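Local coordinates for TATA-box-binding protein (Methanococcus jannaschii, PDB 2Z8U) that probably binds the TATA box of archaeal promoters close to the transcription start and so helps RNA polymerase begin transcription, at residues Glu79-Ile84 with Pro102-Gln107; Ala40-Glu45 with Ile63-Lys68. All blocks are in the same frame, centred on the assembly; numbering follows the deposited sequence.

Contact 1. Residues Glu79-Ile84 with Pro102-Gln107; sequences EAEIAI and PEIKIQ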
loop_
_atom_site.group_PDB
_atom_site.type_symbol
_atom_site.label_atom_id
_atom_site.label_comp_id
_atom_site.label_asym_id
_atom_site.label_seq_id
_atom_site.Cartn_x
_atom_site.Cartn_y
_atom_site.Cartn_z
ATOM N N GLU B 79 -9.467 25.539 -34.192
ATOM C CA GLU B 79 -8.659 26.696 -33.833
ATOM C C GLU B 79 -7.190 26.307 -33.592
ATOM O O GLU B 79 -6.257 27.012 -34.027
ATOM C CB GLU B 79 -9.195 27.392 -32.598
ATOM C CG GLU B 79 -8.342 28.592 -32.197
ATOM C CD GLU B 79 -8.987 29.450 -31.152
ATOM O OE1 GLU B 79 -9.644 30.450 -31.518
ATOM O OE2 GLU B 79 -8.854 29.113 -29.965
ATOM N N ALA B 80 -7.011 25.198 -32.873
ATOM C CA ALA B 80 -5.691 24.638 -32.618
ATOM C C ALA B 80 -4.990 24.284 -33.931
ATOM O O ALA B 80 -3.837 24.619 -34.105
ATOM C CB ALA B 80 -5.771 23.436 -31.714
ATOM N N GLU B 81 -5.686 23.604 -34.843
ATOM C CA GLU B 81 -5.072 23.220 -36.131
ATOM C C GLU B 81 -4.609 24.439 -36.948
ATOM O O GLU B 81 -3.540 24.417 -37.588
ATOM C CB GLU B 81 -6.031 22.357 -36.956
ATOM C CG GLU B 81 -5.341 21.803 -38.241
ATOM C CD GLU B 81 -6.159 20.722 -38.927
ATOM O OE1 GLU B 81 -7.068 20.149 -38.275
ATOM O OE2 GLU B 81 -5.884 20.439 -40.115
ATOM N N ILE B 82 -5.421 25.496 -36.933
ATOM C CA ILE B 82 -5.060 26.746 -37.604
ATOM C C ILE B 82 -3.755 27.315 -37.038
ATOM O O ILE B 82 -2.853 27.659 -37.804
ATOM C CB ILE B 82 -6.239 27.767 -37.581
ATOM C CG1 ILE B 82 -7.361 27.244 -38.485
ATOM C CG2 ILE B 82 -5.806 29.153 -38.051
ATOM C CD1 ILE B 82 -8.717 27.928 -38.308
ATOM N N ALA B 83 -3.664 27.387 -35.705
ATOM C CA ALA B 83 -2.453 27.841 -35.033
ATOM C C ALA B 83 -1.258 26.986 -35.381
ATOM O O ALA B 83 -0.191 27.520 -35.675
ATOM C CB ALA B 83 -2.647 27.873 -33.524
ATOM N N ILE B 84 -1.443 25.673 -35.351
ATOM C CA ILE B 84 -0.347 24.735 -35.664
ATOM C C ILE B 84 0.108 24.923 -37.116
ATOM O O ILE B 84 1.299 25.025 -37.384
ATOM C CB ILE B 84 -0.722 23.256 -35.353
ATOM C CG1 ILE B 84 -0.805 23.053 -33.836
ATOM C CG2 ILE B 84 0.352 22.267 -35.965
ATOM C CD1 ILE B 84 -1.591 21.760 -33.362
ATOM N N PRO B 102 -0.580 17.649 -41.024
ATOM C CA PRO B 102 -0.633 16.714 -39.897
ATOM C C PRO B 102 -2.056 16.520 -39.395
ATOM O O PRO B 102 -2.884 17.433 -39.503
ATOM C CB PRO B 102 0.235 17.407 -38.829
ATOM C CG PRO B 102 0.039 18.860 -39.074
ATOM C CD PRO B 102 -0.121 18.994 -40.591
ATOM N N GLU B 103 -2.363 15.330 -38.877
ATOM C CA GLU B 103 -3.663 15.100 -38.267
ATOM C C GLU B 103 -3.648 15.549 -36.803
ATOM O O GLU B 103 -2.768 15.162 -36.025
ATOM C CB GLU B 103 -4.071 13.629 -38.414
ATOM C CG GLU B 103 -5.327 13.302 -37.679
ATOM C CD GLU B 103 -5.720 11.861 -37.830
ATOM O OE1 GLU B 103 -4.947 11.093 -38.429
ATOM O OE2 GLU B 103 -6.805 11.510 -37.320
ATOM N N ILE B 104 -4.581 16.425 -36.441
ATOM C CA ILE B 104 -4.651 16.955 -35.094
ATOM C C ILE B 104 -5.557 16.049 -34.233
ATOM O O ILE B 104 -6.713 15.835 -34.597
ATOM C CB ILE B 104 -5.200 18.398 -35.119
ATOM C CG1 ILE B 104 -4.405 19.289 -36.103
ATOM C CG2 ILE B 104 -5.300 18.977 -33.697
ATOM C CD1 ILE B 104 -2.913 19.330 -35.918
ATOM N N LYS B 105 -5.027 15.521 -33.124
ATOM C CA LYS B 105 -5.767 14.597 -32.229
ATOM C C LYS B 105 -6.177 15.286 -30.925
ATOM O O LYS B 105 -5.338 15.921 -30.265
ATOM C CB LYS B 105 -4.888 13.364 -31.910
ATOM C CG LYS B 105 -5.512 12.394 -30.896
ATOM C CD LYS B 105 -4.910 11.016 -31.080
ATOM C CE LYS B 105 -4.201 10.544 -29.835
ATOM N NZ LYS B 105 -3.264 9.411 -30.137
ATOM N N ILE B 106 -7.443 15.151 -30.527
ATOM C CA ILE B 106 -7.861 15.702 -29.244
ATOM C C ILE B 106 -7.328 14.827 -28.114
ATOM O O ILE B 106 -7.551 13.631 -28.111
ATOM C CB ILE B 106 -9.422 15.881 -29.142
ATOM C CG1 ILE B 106 -9.876 17.045 -30.038
ATOM C CG2 ILE B 106 -9.849 16.159 -27.703
ATOM C CD1 ILE B 106 -11.405 17.025 -30.344
ATOM N N GLN B 107 -6.608 15.438 -27.176
ATOM C CA GLN B 107 -6.126 14.735 -25.999
ATOM C C GLN B 107 -6.974 15.005 -24.769
ATOM O O GLN B 107 -7.091 14.150 -23.902
ATOM C CB GLN B 107 -4.694 15.119 -25.674
ATOM C CG GLN B 107 -3.689 14.655 -26.698
ATOM C CD GLN B 107 -3.538 13.143 -26.723
ATOM O OE1 GLN B 107 -3.911 12.447 -25.769
ATOM N NE2 GLN B 107 -3.005 12.624 -27.826
HETATM O O HOH W 1 -6.694 17.092 -38.041
#
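I104, E81 and I84 form a buried contact of helix 77-94 with the loop that leads into strand 105-114. The backbones come nearest at E81 and I104, whose CA atoms are 6.4 Å apart. I104 supplies most of the surface from its side. Its CG1 lies 3.4 Å from CG of E81, a tight methylene contact between two side chains that run at a slant to each other. CG of E81 stands anti to the backbone N (chi1 -173°) and the chain stays extended, which lays the whole side chain, carboxylate included, against CG1 of I104, with OE1 of E81 3.5 Å from that carbon. One turn further along the helix, I84 meets the same isoleucine tip to tip, CD1 of I84 being 3.8 Å from CD1 of I104. A water joins the polar edges: it donates to OE1 of E81 at 3.1 Å and accepts from the backbone N of I104 at 2.7 Å, so this amide is satisfied beside the apolar patch. The other carboxylate oxygen, OE2, forms a salt bridge with K85, which probably favours the charged form of E81. Around these side chains, I104 also packs on V20 and T22 of strand 14-23, A80 touches V20, I84 reaches L61 of strand 59-63, and P102 leans on K85 and I88 of helix 77-94.

Contact 2. Residues Ala40-Glu45 with Ile63-Lys68; sequences AEYEPE and IFRSGK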
loop_
_atom_site.group_PDB
_atom_site.type_symbol
_atom_site.label_atom_id
_atom_site.label_comp_id
_atom_site.label_asym_id
_atom_site.label_seq_id
_atom_site.Cartn_x
_atom_site.Cartn_y
_atom_site.Cartn_z
ATOM N N ALA B 40 9.493 32.190 -28.166
ATOM C CA ALA B 40 9.935 30.800 -27.975
ATOM C C ALA B 40 10.842 30.704 -26.771
ATOM O O ALA B 40 11.778 31.505 -26.618
ATOM C CB ALA B 40 10.655 30.268 -29.219
ATOM N N GLU B 41 10.549 29.744 -25.908
ATOM C CA GLU B 41 11.389 29.434 -24.753
ATOM C C GLU B 41 12.029 28.068 -24.987
ATOM O O GLU B 41 11.313 27.058 -25.134
ATOM C CB GLU B 41 10.534 29.419 -23.488
ATOM C CG GLU B 41 11.316 29.216 -22.190
ATOM C CD GLU B 41 10.428 29.109 -20.941
ATOM O OE1 GLU B 41 9.185 29.160 -21.063
ATOM O OE2 GLU B 41 10.987 28.973 -19.826
ATOM N N TYR B 42 13.359 28.034 -25.049
ATOM C CA TYR B 42 14.089 26.781 -25.259
ATOM C C TYR B 42 15.371 26.718 -24.432
ATOM O O TYR B 42 16.311 27.466 -24.685
ATOM C CB TYR B 42 14.400 26.577 -26.754
ATOM C CG TYR B 42 15.134 25.293 -27.089
ATOM C CD1 TYR B 42 14.643 24.050 -26.676
ATOM C CD2 TYR B 42 16.306 25.320 -27.839
ATOM C CE1 TYR B 42 15.313 22.873 -26.988
ATOM C CE2 TYR B 42 16.978 24.150 -28.161
ATOM C CZ TYR B 42 16.470 22.928 -27.735
ATOM O OH TYR B 42 17.142 21.758 -28.046
ATOM N N GLU B 43 15.389 25.828 -23.444
ATOM C CA GLU B 43 16.543 25.646 -22.552
ATOM C C GLU B 43 16.852 24.158 -22.503
ATOM O O GLU B 43 16.388 23.456 -21.595
ATOM C CB GLU B 43 16.219 26.143 -21.140
ATOM C CG GLU B 43 15.137 27.222 -21.052
ATOM C CD GLU B 43 15.696 28.609 -20.783
ATOM O OE1 GLU B 43 14.881 29.537 -20.569
ATOM O OE2 GLU B 43 16.937 28.776 -20.771
ATOM N N PRO B 44 17.598 23.659 -23.504
ATOM C CA PRO B 44 17.789 22.216 -23.684
ATOM C C PRO B 44 18.511 21.510 -22.525
ATOM O O PRO B 44 18.324 20.308 -22.328
ATOM C CB PRO B 44 18.603 22.122 -24.977
ATOM C CG PRO B 44 19.232 23.466 -25.156
ATOM C CD PRO B 44 18.285 24.448 -24.546
ATOM N N GLU B 45 19.312 22.256 -21.766
ATOM C CA GLU B 45 19.987 21.721 -20.589
ATOM C C GLU B 45 19.030 21.516 -19.413
ATOM O O GLU B 45 19.302 20.722 -18.516
ATOM C CB GLU B 45 21.150 22.629 -20.188
ATOM C CG GLU B 45 22.117 22.920 -21.332
ATOM C CD GLU B 45 22.620 21.650 -22.006
ATOM O OE1 GLU B 45 23.412 20.919 -21.373
ATOM O OE2 GLU B 45 22.224 21.385 -23.165
ATOM N N ILE B 63 6.955 21.834 -28.463
ATOM C CA ILE B 63 7.503 21.118 -29.606
ATOM C C ILE B 63 8.732 20.296 -29.206
ATOM O O ILE B 63 9.671 20.838 -28.623
ATOM C CB ILE B 63 7.913 22.080 -30.750
ATOM C CG1 ILE B 63 6.775 23.063 -31.080
ATOM C CG2 ILE B 63 8.378 21.267 -31.977
ATOM C CD1 ILE B 63 7.117 24.103 -32.127
ATOM N N PHE B 64 8.739 19.014 -29.575
ATOM C CA PHE B 64 9.873 18.137 -29.272
ATOM C C PHE B 64 10.715 17.832 -30.521
ATOM O O PHE B 64 10.226 17.942 -31.643
ATOM C CB PHE B 64 9.352 16.839 -28.641
ATOM C CG PHE B 64 8.834 17.010 -27.233
ATOM C CD1 PHE B 64 9.723 17.136 -26.160
ATOM C CD2 PHE B 64 7.477 17.039 -26.981
ATOM C CE1 PHE B 64 9.254 17.286 -24.849
ATOM C CE2 PHE B 64 6.990 17.180 -25.669
ATOM C CZ PHE B 64 7.890 17.303 -24.603
ATOM N N ARG B 65 11.979 17.442 -30.313
ATOM C CA ARG B 65 12.864 16.982 -31.391
ATOM C C ARG B 65 12.253 15.801 -32.190
ATOM O O ARG B 65 12.454 15.699 -33.383
ATOM C CB ARG B 65 14.245 16.594 -30.802
ATOM C CG ARG B 65 15.350 16.294 -31.810
ATOM C CD ARG B 65 16.777 16.465 -31.187
ATOM N NE ARG B 65 16.930 17.794 -30.567
ATOM C CZ ARG B 65 17.247 18.924 -31.216
ATOM N NH1 ARG B 65 17.507 18.928 -32.524
ATOM N NH2 ARG B 65 17.320 20.068 -30.545
ATOM N N SER B 66 11.508 14.929 -31.520
ATOM C CA SER B 66 10.762 13.828 -32.179
ATOM C C SER B 66 9.737 14.307 -33.217
ATOM O O SER B 66 9.266 13.527 -34.040
ATOM C CB SER B 66 10.014 13.006 -31.132
ATOM O OG SER B 66 8.941 13.775 -30.584
ATOM N N GLY B 67 9.367 15.574 -33.151
ATOM C CA GLY B 67 8.310 16.103 -34.008
ATOM C C GLY B 67 6.967 16.163 -33.302
ATOM O O GLY B 67 6.030 16.771 -33.830
ATOM N N LYS B 68 6.872 15.538 -32.123
ATOM C CA LYS B 68 5.659 15.624 -31.289
ATOM C C LYS B 68 5.378 17.061 -30.875
ATOM O O LYS B 68 6.287 17.788 -30.463
ATOM C CB LYS B 68 5.782 14.769 -30.023
ATOM C CG LYS B 68 4.581 14.911 -29.066
ATOM C CD LYS B 68 4.801 14.022 -27.850
ATOM C CE LYS B 68 3.583 13.968 -26.970
ATOM N NZ LYS B 68 3.918 13.174 -25.746
#
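The Y42 and R65 backbones stay well apart, the nearest CA atoms across the contact being those of Y42 and I63 at 9.7 Å, and only long side chains bridge the gap. OH of Y42 lies 3.0 Å from NH2 of R65, in the plane of the guanidinium and at its edge. The two side chains cross at about a right angle, with ring and guanidinium planes 48° apart. R65 gets there by a bend at chi3 (-53°), which brings its end closer to the tyrosine than its first carbons are. P44 covers one face of the Y42 ring, its CD standing 3.8 Å above the plane over the centre. R65 belongs to the type I beta turn F64-G67, which links antiparallel strands 59-63 and 68-72 of the saddle-shaped TBP sheet. G67 N bonds to F64 O at 2.9 Å within the turn, and F64 N to K68 O closes the hairpin end at the same length. S66 adds an ST turn, its OG accepting from the backbone N of K68 at 3.1 Å with an N-H...O angle of 163°. G67, with no side chain, takes the positive phi at the end of the turn. L30 of helix 30-36 touches both Y42 and R65, and K68 NZ makes a salt bridge with E129 of the second subunit.

From the N terminus, strand 14-23 and helix 30-36 come first, and then contact 2 opens at 40-45. It closes at 63-68 after strands 50-54 and 59-63, tying the chain around strand 40-41, outermost in the sheet within this chain, to the turn before strand 68-72. Contact 1 opens only afterwards, on helix 77-94, and closes at 102-107 as the chain enters strand 105-114, thereby joining the first repeat to the approach to the second. The contacts therefore follow in series, neither nested nor crossed. Their centres lie 18 Å apart and their nearest atoms about 7 Å apart without touching, yet both reach the same antiparallel sheet.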